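Local coordinates for protein fructokinase (Vibrio cholerae serotype O1, PDB 5EY7) that probably catalyses the ATP-dependent phosphorylation of fructose, as a fructokinase of the PfkB family within the ribokinase clan, at residues I54-G59 with T310-Q315; N296-L301 with A316-F321; S128-F133 with F156-Q161; L139-I144 with V169-N174; V29-D34 with T100-L105. All blocks are in the same frame, centred on the assembly; numbering follows the deposited sequence.

Contact 1: I54-G59 with T310-Q315; sequences IARLSG and TALPNQ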
# COMPACT_ATOMS: atom_id res chain seq x y z
N ILE A 54 -17.70 -11.17 17.27
CA ILE A 54 -18.01 -11.71 18.59
C ILE A 54 -18.73 -10.66 19.43
O ILE A 54 -19.73 -10.95 20.08
CB ILE A 54 -16.74 -12.18 19.32
CG1 ILE A 54 -16.12 -13.36 18.58
CG2 ILE A 54 -17.05 -12.55 20.76
CD1 ILE A 54 -14.80 -13.79 19.14
N ALA A 55 -18.22 -9.43 19.40
CA ALA A 55 -18.80 -8.33 20.16
C ALA A 55 -20.22 -8.02 19.69
O ALA A 55 -21.09 -7.73 20.51
CB ALA A 55 -17.92 -7.10 20.04
N ARG A 56 -20.44 -8.09 18.39
CA ARG A 56 -21.76 -7.80 17.83
C ARG A 56 -22.78 -8.87 18.22
O ARG A 56 -23.98 -8.65 18.13
CB ARG A 56 -21.68 -7.67 16.31
CG ARG A 56 -21.59 -6.22 15.85
CD ARG A 56 -20.65 -6.08 14.66
NE ARG A 56 -21.36 -5.97 13.40
CZ ARG A 56 -21.38 -4.87 12.65
NH1 ARG A 56 -20.73 -3.79 13.04
NH2 ARG A 56 -22.06 -4.87 11.51
N LEU A 57 -22.29 -10.02 18.68
CA LEU A 57 -23.16 -11.09 19.15
C LEU A 57 -23.34 -11.01 20.67
O LEU A 57 -23.74 -11.98 21.31
CB LEU A 57 -22.60 -12.46 18.75
CG LEU A 57 -22.64 -12.81 17.26
CD1 LEU A 57 -22.03 -14.18 17.00
CD2 LEU A 57 -24.07 -12.75 16.74
N SER A 58 -23.05 -9.83 21.23
CA SER A 58 -23.06 -9.57 22.67
C SER A 58 -22.04 -10.42 23.43
O SER A 58 -22.22 -10.71 24.61
CB SER A 58 -24.46 -9.78 23.26
OG SER A 58 -24.79 -11.16 23.33
N GLY A 59 -20.98 -10.82 22.73
CA GLY A 59 -19.90 -11.58 23.34
C GLY A 59 -18.77 -10.69 23.83
O GLY A 59 -18.72 -9.50 23.50
N THR A 310 -19.08 -4.85 8.01
CA THR A 310 -20.31 -4.08 7.79
C THR A 310 -21.61 -4.87 7.94
O THR A 310 -22.63 -4.31 8.30
CB THR A 310 -20.28 -3.43 6.40
OG1 THR A 310 -20.02 -4.43 5.41
CG2 THR A 310 -19.20 -2.37 6.34
N ALA A 311 -21.56 -6.18 7.68
CA ALA A 311 -22.77 -6.99 7.76
C ALA A 311 -22.71 -8.04 8.86
O ALA A 311 -23.49 -8.99 8.85
CB ALA A 311 -23.05 -7.65 6.41
N LEU A 312 -21.79 -7.88 9.80
CA LEU A 312 -21.71 -8.80 10.93
C LEU A 312 -22.93 -8.61 11.84
O LEU A 312 -23.13 -7.53 12.39
CB LEU A 312 -20.41 -8.61 11.70
CG LEU A 312 -19.14 -8.96 10.93
CD1 LEU A 312 -17.90 -8.63 11.73
CD2 LEU A 312 -19.14 -10.43 10.54
N PRO A 313 -23.74 -9.66 11.98
CA PRO A 313 -25.07 -9.60 12.60
C PRO A 313 -25.07 -9.62 14.13
O PRO A 313 -24.15 -10.15 14.74
CB PRO A 313 -25.74 -10.86 12.06
CG PRO A 313 -24.63 -11.84 11.98
CD PRO A 313 -23.42 -11.03 11.54
N ASN A 314 -26.10 -9.04 14.72
CA ASN A 314 -26.37 -9.24 16.14
C ASN A 314 -27.16 -10.52 16.31
O ASN A 314 -27.50 -11.17 15.31
CB ASN A 314 -27.12 -8.04 16.74
CG ASN A 314 -28.43 -7.74 16.02
OD1 ASN A 314 -29.00 -8.59 15.34
ND2 ASN A 314 -28.91 -6.51 16.18
N GLN A 315 -27.47 -10.88 17.54
CA GLN A 315 -28.18 -12.14 17.79
C GLN A 315 -29.54 -12.17 17.12
O GLN A 315 -29.93 -13.18 16.54
CB GLN A 315 -28.32 -12.39 19.30
CG GLN A 315 -27.24 -13.31 19.85
CD GLN A 315 -27.37 -13.53 21.34
OE1 GLN A 315 -28.43 -13.90 21.84
NE2 GLN A 315 -26.28 -13.31 22.06
O HOH W 1 -26.60 -9.60 19.68
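The carbonyl oxygen of L312 is gripped side-on by the guanidinium group of R56. NE of R56 gives L312 O the shorter bond, 2.6 Å with 155° at the hydrogen, and NH2 of R56 adds a second, more bent bond to L312 O at 3.0 Å. The oxygen lies close to the guanidinium plane, and both donors come in tilted from the carbonyl plane. The long, flexible arginine chain suits this reach: it bends at chi2 (142°) and chi3 (101°) to carry the flat group along the loop, crossing the L312 side chain at about a right angle. Its NH1 turns to a salt bridge with E83, so one residue joins a loop carbonyl and a carboxylate.

At the other end of the contact, the extended chain of Q315 brings NE2 to L57 O at 3.0 Å, from above the carbonyl plane. Between these two grips, N314 CA lies 3.2 Å from R56 O in a CA-H...O contact, and a water gives a hydrogen bond to that same oxygen while accepting one from Q315 N. L57 CD2 rests 3.3 Å from P313 O.

The carbonyls of R56 and L57 lie where helix 46-56 ends in a Schellman motif, with S58 at positive phi as the C-prime residue. N314 is the N-cap of helix 315-322, its OD1 accepting from A317 N. The chemistry thus pairs a helix C-terminus with a helix N-terminus: the last carbonyls of the one, R56 O and L57 O, meet a water bridging to Q315 N and the Q315 side-chain amide at the other.

Contact 2: N296-L301 with A316-F321; sequences NGCGAL and AALYAF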
# COMPACT_ATOMS: atom_id res chain seq x y z
N ASN A 296 -21.92 -20.93 9.89
CA ASN A 296 -22.46 -20.84 8.54
C ASN A 296 -23.39 -19.64 8.39
O ASN A 296 -23.42 -19.01 7.34
CB ASN A 296 -23.22 -22.12 8.18
CG ASN A 296 -22.30 -23.33 8.06
OD1 ASN A 296 -21.15 -23.21 7.64
ND2 ASN A 296 -22.81 -24.50 8.43
N GLY A 297 -24.13 -19.33 9.44
CA GLY A 297 -25.05 -18.20 9.42
C GLY A 297 -24.34 -16.87 9.35
O GLY A 297 -24.69 -16.01 8.53
N CYS A 298 -23.35 -16.68 10.21
CA CYS A 298 -22.59 -15.43 10.24
C CYS A 298 -21.71 -15.27 9.00
O CYS A 298 -21.45 -14.15 8.56
CB CYS A 298 -21.72 -15.37 11.50
SG CYS A 298 -22.64 -15.41 13.03
N GLY A 299 -21.26 -16.39 8.46
CA GLY A 299 -20.40 -16.37 7.29
C GLY A 299 -21.12 -15.86 6.06
O GLY A 299 -20.61 -15.00 5.35
N ALA A 300 -22.31 -16.40 5.81
CA ALA A 300 -23.11 -16.00 4.67
C ALA A 300 -23.58 -14.55 4.79
O ALA A 300 -23.61 -13.81 3.81
CB ALA A 300 -24.30 -16.93 4.50
N LEU A 301 -23.95 -14.16 6.01
CA LEU A 301 -24.50 -12.83 6.26
C LEU A 301 -23.52 -11.71 5.96
O LEU A 301 -23.91 -10.64 5.50
CB LEU A 301 -24.98 -12.74 7.71
CG LEU A 301 -26.48 -12.98 7.93
CD1 LEU A 301 -26.99 -14.07 7.01
CD2 LEU A 301 -26.75 -13.34 9.39
N ALA A 316 -30.26 -11.05 17.18
CA ALA A 316 -31.59 -10.96 16.59
C ALA A 316 -31.55 -11.23 15.09
O ALA A 316 -32.37 -11.99 14.56
CB ALA A 316 -32.21 -9.60 16.86
N ALA A 317 -30.59 -10.61 14.40
CA ALA A 317 -30.46 -10.78 12.96
C ALA A 317 -30.06 -12.21 12.60
O ALA A 317 -30.55 -12.78 11.62
CB ALA A 317 -29.44 -9.79 12.40
N LEU A 318 -29.17 -12.78 13.40
CA LEU A 318 -28.67 -14.13 13.14
C LEU A 318 -29.74 -15.19 13.38
O LEU A 318 -29.87 -16.14 12.61
CB LEU A 318 -27.43 -14.42 13.99
CG LEU A 318 -26.88 -15.84 13.91
CD1 LEU A 318 -26.52 -16.20 12.48
CD2 LEU A 318 -25.67 -15.99 14.81
N TYR A 319 -30.51 -15.03 14.45
CA TYR A 319 -31.61 -15.94 14.74
C TYR A 319 -32.67 -15.87 13.65
O TYR A 319 -33.30 -16.87 13.31
CB TYR A 319 -32.26 -15.63 16.10
CG TYR A 319 -31.55 -16.26 17.28
CD1 TYR A 319 -31.47 -17.63 17.42
CD2 TYR A 319 -31.00 -15.47 18.27
CE1 TYR A 319 -30.83 -18.20 18.50
CE2 TYR A 319 -30.36 -16.03 19.36
CZ TYR A 319 -30.27 -17.40 19.47
OH TYR A 319 -29.64 -17.96 20.55
N ALA A 320 -32.86 -14.68 13.10
CA ALA A 320 -33.87 -14.46 12.07
C ALA A 320 -33.49 -15.16 10.77
O ALA A 320 -34.35 -15.62 10.03
CB ALA A 320 -34.08 -12.98 11.83
N PHE A 321 -32.19 -15.24 10.51
CA PHE A 321 -31.69 -15.87 9.29
C PHE A 321 -31.72 -17.39 9.40
O PHE A 321 -31.96 -18.09 8.42
CB PHE A 321 -30.27 -15.39 8.98
CG PHE A 321 -29.63 -16.11 7.83
CD1 PHE A 321 -30.03 -15.86 6.53
CD2 PHE A 321 -28.63 -17.04 8.05
CE1 PHE A 321 -29.45 -16.52 5.47
CE2 PHE A 321 -28.04 -17.71 7.00
CZ PHE A 321 -28.45 -17.45 5.70
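One methyl of L301 sits squarely over the ring of F321. CD1 of L301 is 3.4 Å from the centroid of the F321 ring and 11° off the normal, a CH-pi contact in which the methyl lies near the ring centre, a little closer to the CG side. The two side chains slide past each other in opposite directions, and CD2 of L301 looks back to L318, 4.2 Å from its CD1.

Beside this pair the F321 ring reaches the backbone of the other helix, with CE2 of F321 3.9 Å from G297 CA; its far end, CZ, comes to 4.4 Å from A300 CB. G297, lacking a side chain, lets both F321 and L318 come down on the helix itself, and CD1 of L318 stops 3.9 Å from G297 C. The other leucine branch takes the sulfur: L318 CD2 meets C298 SG at 3.6 Å.

F321 and L318 both carry CG anti to the backbone N (chi1 near 175°), which sends these residues, one helical turn apart, across to helix 285-301. The helix segments cross at 102° with their axes 9.8 Å apart. Further out, P313 packs on L301, L57 on L318, and V256 on both A300 and F321; V256 and N296 belong to the ADP sites.

Small residues suit the helix 285-301 side: G297 exposes its backbone to L318 and F321, and A300 offers only a methyl to the ring's end. The joint between the two segments is apolar, so it should depend on shape and dispersion, with CH-pi the most directional element, and it packs helix 315-322 against helix 285-301, close to V256 of the ADP site.

Contact 3: S128-F133 with F156-Q161; sequences SDIPSF and FAAIAQ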
# COMPACT_ATOMS: atom_id res chain seq x y z
N SER A 128 6.47 -8.19 24.99
CA SER A 128 5.95 -7.25 25.98
C SER A 128 4.50 -6.87 25.70
O SER A 128 3.81 -6.33 26.56
CB SER A 128 6.81 -5.99 26.02
OG SER A 128 6.72 -5.27 24.80
N ASP A 129 4.03 -7.15 24.48
CA ASP A 129 2.68 -6.79 24.08
C ASP A 129 1.65 -7.80 24.57
O ASP A 129 0.46 -7.50 24.64
CB ASP A 129 2.59 -6.66 22.55
CG ASP A 129 3.49 -5.58 22.00
OD1 ASP A 129 3.74 -4.59 22.70
OD2 ASP A 129 3.95 -5.74 20.85
N ILE A 130 2.12 -8.99 24.90
CA ILE A 130 1.24 -10.07 25.34
C ILE A 130 0.64 -9.80 26.71
O ILE A 130 1.36 -9.55 27.68
CB ILE A 130 1.99 -11.42 25.37
CG1 ILE A 130 2.65 -11.69 24.02
CG2 ILE A 130 1.05 -12.55 25.76
CD1 ILE A 130 3.75 -12.73 24.05
N PRO A 131 -0.71 -9.82 26.80
CA PRO A 131 -1.41 -9.60 28.06
C PRO A 131 -1.45 -10.85 28.93
O PRO A 131 -1.00 -11.91 28.50
CB PRO A 131 -2.82 -9.21 27.61
CG PRO A 131 -2.99 -9.99 26.34
CD PRO A 131 -1.65 -10.00 25.67
N SER A 132 -1.98 -10.72 30.14
CA SER A 132 -2.18 -11.87 31.00
C SER A 132 -3.41 -12.65 30.55
O SER A 132 -4.46 -12.08 30.30
CB SER A 132 -2.33 -11.44 32.46
OG SER A 132 -1.08 -11.11 33.03
N PHE A 133 -3.25 -13.97 30.45
CA PHE A 133 -4.35 -14.84 30.08
C PHE A 133 -4.93 -15.55 31.30
O PHE A 133 -4.27 -15.66 32.33
CB PHE A 133 -3.89 -15.88 29.05
CG PHE A 133 -3.50 -15.28 27.72
CD1 PHE A 133 -4.12 -14.13 27.26
CD2 PHE A 133 -2.52 -15.88 26.94
CE1 PHE A 133 -3.77 -13.58 26.04
CE2 PHE A 133 -2.16 -15.33 25.73
CZ PHE A 133 -2.79 -14.18 25.27
N PHE A 156 3.77 -17.57 18.97
CA PHE A 156 3.95 -18.93 19.47
C PHE A 156 4.04 -18.94 20.99
O PHE A 156 3.57 -19.87 21.65
CB PHE A 156 5.21 -19.58 18.87
CG PHE A 156 4.95 -20.32 17.59
CD1 PHE A 156 4.03 -21.35 17.56
CD2 PHE A 156 5.62 -19.98 16.43
CE1 PHE A 156 3.79 -22.04 16.39
CE2 PHE A 156 5.38 -20.67 15.25
CZ PHE A 156 4.46 -21.70 15.23
N ALA A 157 4.64 -17.89 21.55
CA ALA A 157 4.76 -17.76 23.00
C ALA A 157 3.40 -17.50 23.64
O ALA A 157 3.11 -18.02 24.72
CB ALA A 157 5.73 -16.65 23.35
N ALA A 158 2.57 -16.71 22.97
CA ALA A 158 1.24 -16.39 23.49
C ALA A 158 0.33 -17.61 23.45
O ALA A 158 -0.45 -17.84 24.37
CB ALA A 158 0.62 -15.24 22.70
N ILE A 159 0.41 -18.38 22.36
CA ILE A 159 -0.37 -19.60 22.22
C ILE A 159 -0.08 -20.56 23.37
O ILE A 159 -1.01 -21.12 23.97
CB ILE A 159 -0.06 -20.29 20.87
CG1 ILE A 159 -0.67 -19.50 19.71
CG2 ILE A 159 -0.55 -21.73 20.88
CD1 ILE A 159 -0.26 -20.01 18.34
N ALA A 160 1.20 -20.74 23.67
CA ALA A 160 1.62 -21.64 24.74
C ALA A 160 1.11 -21.17 26.10
O ALA A 160 0.66 -21.98 26.91
CB ALA A 160 3.14 -21.76 24.75
N GLN A 161 1.19 -19.86 26.34
CA GLN A 161 0.79 -19.30 27.62
C GLN A 161 -0.70 -19.51 27.89
O GLN A 161 -1.11 -19.75 29.03
CB GLN A 161 1.13 -17.81 27.68
CG GLN A 161 0.86 -17.17 29.03
CD GLN A 161 1.17 -15.69 29.04
OE1 GLN A 161 2.31 -15.29 29.31
NE2 GLN A 161 0.17 -14.86 28.77
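The irregular chain 128-133 runs past helix 156-161, bringing the CA atoms of I130 and A158 to 6.6 Å and those of F133 and Q161 to 7.2 Å. Q161 makes the polar link: its NE2 donates to P131 O at 3.2 Å, the oxygen lying in the amide plane and the nitrogen in the carbonyl plane, though the N-H...O angle of 137° shows a bent bond. CG anti to the backbone N (chi1 -175°) and an extended chain beyond it carry the amide straight out from the helix.

On its way the amide crosses F133 at about a right angle, the two planes 73° apart, with NE2 of Q161 3.4 Å from F133 CD2. The ring's edge points at the helix backbone: F133 CE2 lies 3.3 Å from A158 O, near the ring plane. A158 CB meets both I130 CG2 and F133 CE2, each at 4.1 Å, where the two larger side chains come together over it. Behind them, F133 meets W22 and M162, and P131 and A158 both rest on F64 of strand 61-68.

Alanines let the loop lie close to helix 151-165, while the glutamine amide supplies the N-H that the proline carbonyl accepts, so one directional bond complements an otherwise apolar fit.

Contact 4: L139-I144 with V169-N174; sequences LHVCSI and VSFDPN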
# COMPACT_ATOMS: atom_id res chain seq x y z
N LEU A 139 -8.15 -17.92 22.52
CA LEU A 139 -7.18 -17.18 21.72
C LEU A 139 -7.25 -17.65 20.28
O LEU A 139 -7.05 -18.83 19.99
CB LEU A 139 -5.76 -17.37 22.27
CG LEU A 139 -4.63 -16.75 21.44
CD1 LEU A 139 -4.76 -15.23 21.43
CD2 LEU A 139 -3.27 -17.17 21.96
N HIS A 140 -7.54 -16.73 19.37
CA HIS A 140 -7.60 -17.06 17.95
C HIS A 140 -6.42 -16.43 17.22
O HIS A 140 -6.08 -15.27 17.45
CB HIS A 140 -8.91 -16.60 17.32
CG HIS A 140 -9.02 -16.91 15.87
ND1 HIS A 140 -9.08 -18.20 15.38
CD2 HIS A 140 -9.08 -16.10 14.78
CE1 HIS A 140 -9.18 -18.17 14.06
NE2 HIS A 140 -9.18 -16.92 13.68
N VAL A 141 -5.80 -17.20 16.34
CA VAL A 141 -4.62 -16.75 15.63
C VAL A 141 -4.73 -17.03 14.14
O VAL A 141 -5.14 -18.12 13.74
CB VAL A 141 -3.35 -17.43 16.18
CG1 VAL A 141 -2.15 -17.14 15.29
CG2 VAL A 141 -3.08 -16.99 17.61
N CYS A 142 -4.37 -16.04 13.32
CA CYS A 142 -4.25 -16.24 11.88
C CYS A 142 -2.80 -16.51 11.51
O CYS A 142 -1.88 -15.99 12.15
CB CYS A 142 -4.78 -15.01 11.13
SG CYS A 142 -4.67 -15.12 9.33
N SER A 143 -2.59 -17.31 10.48
CA SER A 143 -1.25 -17.76 10.08
C SER A 143 -0.34 -16.62 9.64
O SER A 143 0.87 -16.79 9.58
CB SER A 143 -1.36 -18.79 8.96
OG SER A 143 -1.57 -18.17 7.72
N ILE A 144 -0.93 -15.47 9.33
CA ILE A 144 -0.16 -14.30 8.93
C ILE A 144 0.72 -13.83 10.10
O ILE A 144 1.77 -13.22 9.90
CB ILE A 144 -1.09 -13.15 8.46
CG1 ILE A 144 -1.88 -13.58 7.23
CG2 ILE A 144 -0.31 -11.88 8.15
CD1 ILE A 144 -2.74 -12.48 6.64
N VAL A 169 -7.15 -22.60 22.23
CA VAL A 169 -6.51 -21.95 21.10
C VAL A 169 -7.23 -22.26 19.80
O VAL A 169 -7.46 -23.41 19.46
CB VAL A 169 -5.03 -22.36 20.98
CG1 VAL A 169 -4.43 -21.90 19.65
CG2 VAL A 169 -4.22 -21.81 22.16
N SER A 170 -7.61 -21.20 19.10
CA SER A 170 -8.22 -21.34 17.78
C SER A 170 -7.22 -20.87 16.73
O SER A 170 -6.45 -19.94 16.97
CB SER A 170 -9.51 -20.52 17.70
OG SER A 170 -10.16 -20.70 16.46
N PHE A 171 -7.22 -21.53 15.59
CA PHE A 171 -6.23 -21.21 14.57
C PHE A 171 -6.81 -21.34 13.16
O PHE A 171 -7.43 -22.33 12.81
CB PHE A 171 -5.01 -22.11 14.72
CG PHE A 171 -3.91 -21.79 13.75
CD1 PHE A 171 -3.20 -20.61 13.86
CD2 PHE A 171 -3.58 -22.68 12.74
CE1 PHE A 171 -2.19 -20.31 12.97
CE2 PHE A 171 -2.56 -22.39 11.85
CZ PHE A 171 -1.86 -21.20 11.97
N ASP A 172 -6.59 -20.30 12.36
CA ASP A 172 -7.05 -20.28 10.98
C ASP A 172 -5.88 -20.02 10.05
O ASP A 172 -5.41 -18.89 9.94
CB ASP A 172 -8.14 -19.22 10.80
CG ASP A 172 -8.63 -19.12 9.36
OD1 ASP A 172 -8.36 -20.05 8.57
OD2 ASP A 172 -9.28 -18.12 9.02
N PRO A 173 -5.40 -21.09 9.39
CA PRO A 173 -4.32 -20.92 8.41
C PRO A 173 -4.78 -20.16 7.16
O PRO A 173 -4.76 -20.72 6.07
CB PRO A 173 -3.94 -22.37 8.06
CG PRO A 173 -5.17 -23.16 8.36
CD PRO A 173 -5.77 -22.51 9.56
N ASN A 174 -5.19 -18.91 7.33
CA ASN A 174 -5.57 -18.06 6.20
C ASN A 174 -4.34 -17.74 5.35
O ASN A 174 -3.69 -16.71 5.55
CB ASN A 174 -6.22 -16.76 6.70
CG ASN A 174 -7.66 -16.62 6.24
OD1 ASN A 174 -8.29 -17.59 5.82
ND2 ASN A 174 -8.18 -15.41 6.32
O HOH W 2 -9.41 -16.14 10.73
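The imidazole of H140 is approached at its edge: S170 OG lies near the ring plane, 2.9 Å from H140 ND1 in a hydrogen bond whose proton is not located, and a water lies in the plane near NE2. That water hydrogen-bonds H140 NE2 and donates to D172 OD2 at 2.6 Å, while D172 CB touches H140 CE1 at 3.6 Å. The ring of F171 has P173 N over one face, offset toward the rim, and V141 CB at its edge; its CD1 is 3.9 Å from V141 CG1.

Strands 138-142 and 168-172 are neighbours in the parallel part of the large mixed sheet, joined through helix 151-165 as a beta-alpha-beta crossover. H140, S170, C142 and D172 share one face, where H140 and S170 pack on L273 of helix 264-277; there H140 bonds S170 directly and D172 through the water. L139, V141, V169 and F171 are apolar and face helices 151-165 and 186-194. The ladder runs S170 N to L139 O, V141 N to S170 O and D172 N to V141 O, the last at 3.0 Å.

Beyond the strands, D172 O takes both S143 N at 3.3 Å and N174 N, from opposite faces of its plane, the second closing an inverse gamma turn centred on P173. N174, a calcium ligand, sets its CB 3.5 Å from C142 SG, and I144 packs on D26 and R176 of the fructose site.

Contact 5: V29-D34 with T100-L105; sequences VDLIPD and TVVVDL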
# COMPACT_ATOMS: atom_id res chain seq x y z
N VAL A 29 -6.71 -1.99 7.09
CA VAL A 29 -7.63 -1.12 6.37
C VAL A 29 -7.79 -1.63 4.94
O VAL A 29 -6.82 -1.70 4.18
CB VAL A 29 -7.13 0.34 6.36
CG1 VAL A 29 -8.01 1.19 5.45
CG2 VAL A 29 -7.12 0.90 7.77
N ASP A 30 -9.01 -2.01 4.59
CA ASP A 30 -9.31 -2.52 3.26
C ASP A 30 -9.83 -1.42 2.35
O ASP A 30 -10.73 -0.67 2.72
CB ASP A 30 -10.34 -3.65 3.33
CG ASP A 30 -9.79 -4.90 3.98
OD1 ASP A 30 -8.63 -4.88 4.44
OD2 ASP A 30 -10.53 -5.91 4.04
N LEU A 31 -9.24 -1.32 1.16
CA LEU A 31 -9.70 -0.37 0.16
C LEU A 31 -10.49 -1.10 -0.92
O LEU A 31 -9.92 -1.78 -1.77
CB LEU A 31 -8.51 0.37 -0.46
CG LEU A 31 -7.64 1.12 0.55
CD1 LEU A 31 -6.36 1.63 -0.11
CD2 LEU A 31 -8.41 2.26 1.18
N ILE A 32 -11.81 -0.96 -0.87
CA ILE A 32 -12.70 -1.71 -1.75
C ILE A 32 -13.30 -0.82 -2.83
O ILE A 32 -13.80 0.27 -2.53
CB ILE A 32 -13.82 -2.40 -0.94
CG1 ILE A 32 -13.25 -2.98 0.36
CG2 ILE A 32 -14.50 -3.48 -1.76
CD1 ILE A 32 -14.16 -3.98 1.05
N PRO A 33 -13.24 -1.28 -4.09
CA PRO A 33 -13.68 -0.47 -5.24
C PRO A 33 -15.13 -0.02 -5.16
O PRO A 33 -16.03 -0.85 -5.06
CB PRO A 33 -13.48 -1.42 -6.43
CG PRO A 33 -12.43 -2.35 -5.99
CD PRO A 33 -12.69 -2.57 -4.53
N ASP A 34 -15.33 1.29 -5.20
CA ASP A 34 -16.67 1.85 -5.32
C ASP A 34 -16.75 2.61 -6.64
O ASP A 34 -16.50 3.81 -6.69
CB ASP A 34 -16.99 2.76 -4.14
CG ASP A 34 -18.41 2.58 -3.64
OD1 ASP A 34 -18.92 1.44 -3.71
OD2 ASP A 34 -19.02 3.57 -3.17
N THR A 100 -2.21 -2.31 4.83
CA THR A 100 -3.22 -1.83 3.89
C THR A 100 -3.41 -2.84 2.75
O THR A 100 -2.47 -3.17 2.04
CB THR A 100 -2.84 -0.47 3.28
OG1 THR A 100 -2.60 0.48 4.32
CG2 THR A 100 -3.96 0.03 2.38
N VAL A 101 -4.64 -3.32 2.60
CA VAL A 101 -4.97 -4.26 1.54
C VAL A 101 -5.89 -3.63 0.50
O VAL A 101 -6.93 -3.06 0.84
CB VAL A 101 -5.64 -5.54 2.09
CG1 VAL A 101 -6.32 -6.31 0.97
CG2 VAL A 101 -4.62 -6.41 2.80
N VAL A 102 -5.50 -3.73 -0.77
CA VAL A 102 -6.33 -3.26 -1.87
C VAL A 102 -6.99 -4.43 -2.56
O VAL A 102 -6.32 -5.23 -3.22
CB VAL A 102 -5.51 -2.46 -2.90
CG1 VAL A 102 -6.38 -2.10 -4.11
CG2 VAL A 102 -4.93 -1.21 -2.27
N VAL A 103 -8.30 -4.54 -2.42
CA VAL A 103 -9.04 -5.58 -3.10
C VAL A 103 -9.45 -5.09 -4.47
O VAL A 103 -9.97 -3.99 -4.62
CB VAL A 103 -10.27 -6.04 -2.29
CG1 VAL A 103 -10.92 -4.86 -1.60
CG2 VAL A 103 -11.27 -6.77 -3.18
N ASP A 104 -9.18 -5.90 -5.48
CA ASP A 104 -9.61 -5.62 -6.84
C ASP A 104 -10.40 -6.82 -7.30
O ASP A 104 -10.86 -7.62 -6.48
CB ASP A 104 -8.41 -5.36 -7.75
CG ASP A 104 -8.78 -4.57 -8.99
OD1 ASP A 104 -8.82 -3.33 -8.91
OD2 ASP A 104 -9.03 -5.20 -10.05
N LEU A 105 -10.57 -6.96 -8.60
CA LEU A 105 -11.17 -8.17 -9.14
C LEU A 105 -10.11 -8.99 -9.84
O LEU A 105 -9.10 -8.46 -10.31
CB LEU A 105 -12.31 -7.84 -10.11
CG LEU A 105 -13.57 -7.21 -9.52
CD1 LEU A 105 -14.75 -7.51 -10.43
CD2 LEU A 105 -13.82 -7.72 -8.11
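Strands 28-33 and 100-106 are the central, parallel pair of the four-stranded sheet that forms the lid over the sugar site, as in other ribokinase-like enzymes. V29 and L31 on one strand alternate with V101 and V103 on the other: V101 N donates to V29 O, L31 N to V101 O at 2.9 Å, and V103 N to L31 O at 3.3 Å. Beta-branched valines and T100 suit such extended chain.

On the face shared by V29, L31, T100 and V102, CD1 of L31 rests against two methyls, 3.8 Å from both T100 CG2 and V102 CG2. This mainly apolar face meets the second subunit, L31 packing on its counterpart L31 and V102 on F72 there, which recalls the beta-clasp dimer of ribokinases. The other face carries D30, a fructose ligand. The D30 and V101 side chains lie side by side and point the same way, with OD1 of D30 3.9 Å from V101 CB.

Toward the end of the pairing, V103 CG1 stands between its own backbone N and carbonyl carbon (chi1 37°), which places it 3.6 Å from I32 CG1. P33 follows; lacking an N-H, it sets its CD 3.1 Å from V103 O, and the strands diverge here, the CA atoms of P33 and D104 being 6.8 Å apart.

Overall arrangement
Contacts 4 and 5 are parallel strand pairs, both largely buried, yet contact 4 lies near the centre of the chain while contact 5 belongs to the outlying lid, where the second subunit completes its mainly apolar face. The helix of contact 3 (151-165) is the crossover between the two strands of contact 4: I159 and A158 pack on L139, V141 and V169, so the helix has the sheet beneath it and the loop 128-133 along another side. Contacts 1 and 2 touch through A311, P313, L301, L57 and L318, and both involve the last helix or the loop before it. Backbone ladders rule the strand pairs; in the partly buried contacts 1 and 3 side chains bond to loop or helix-end carbonyls, and contact 2 is apolar.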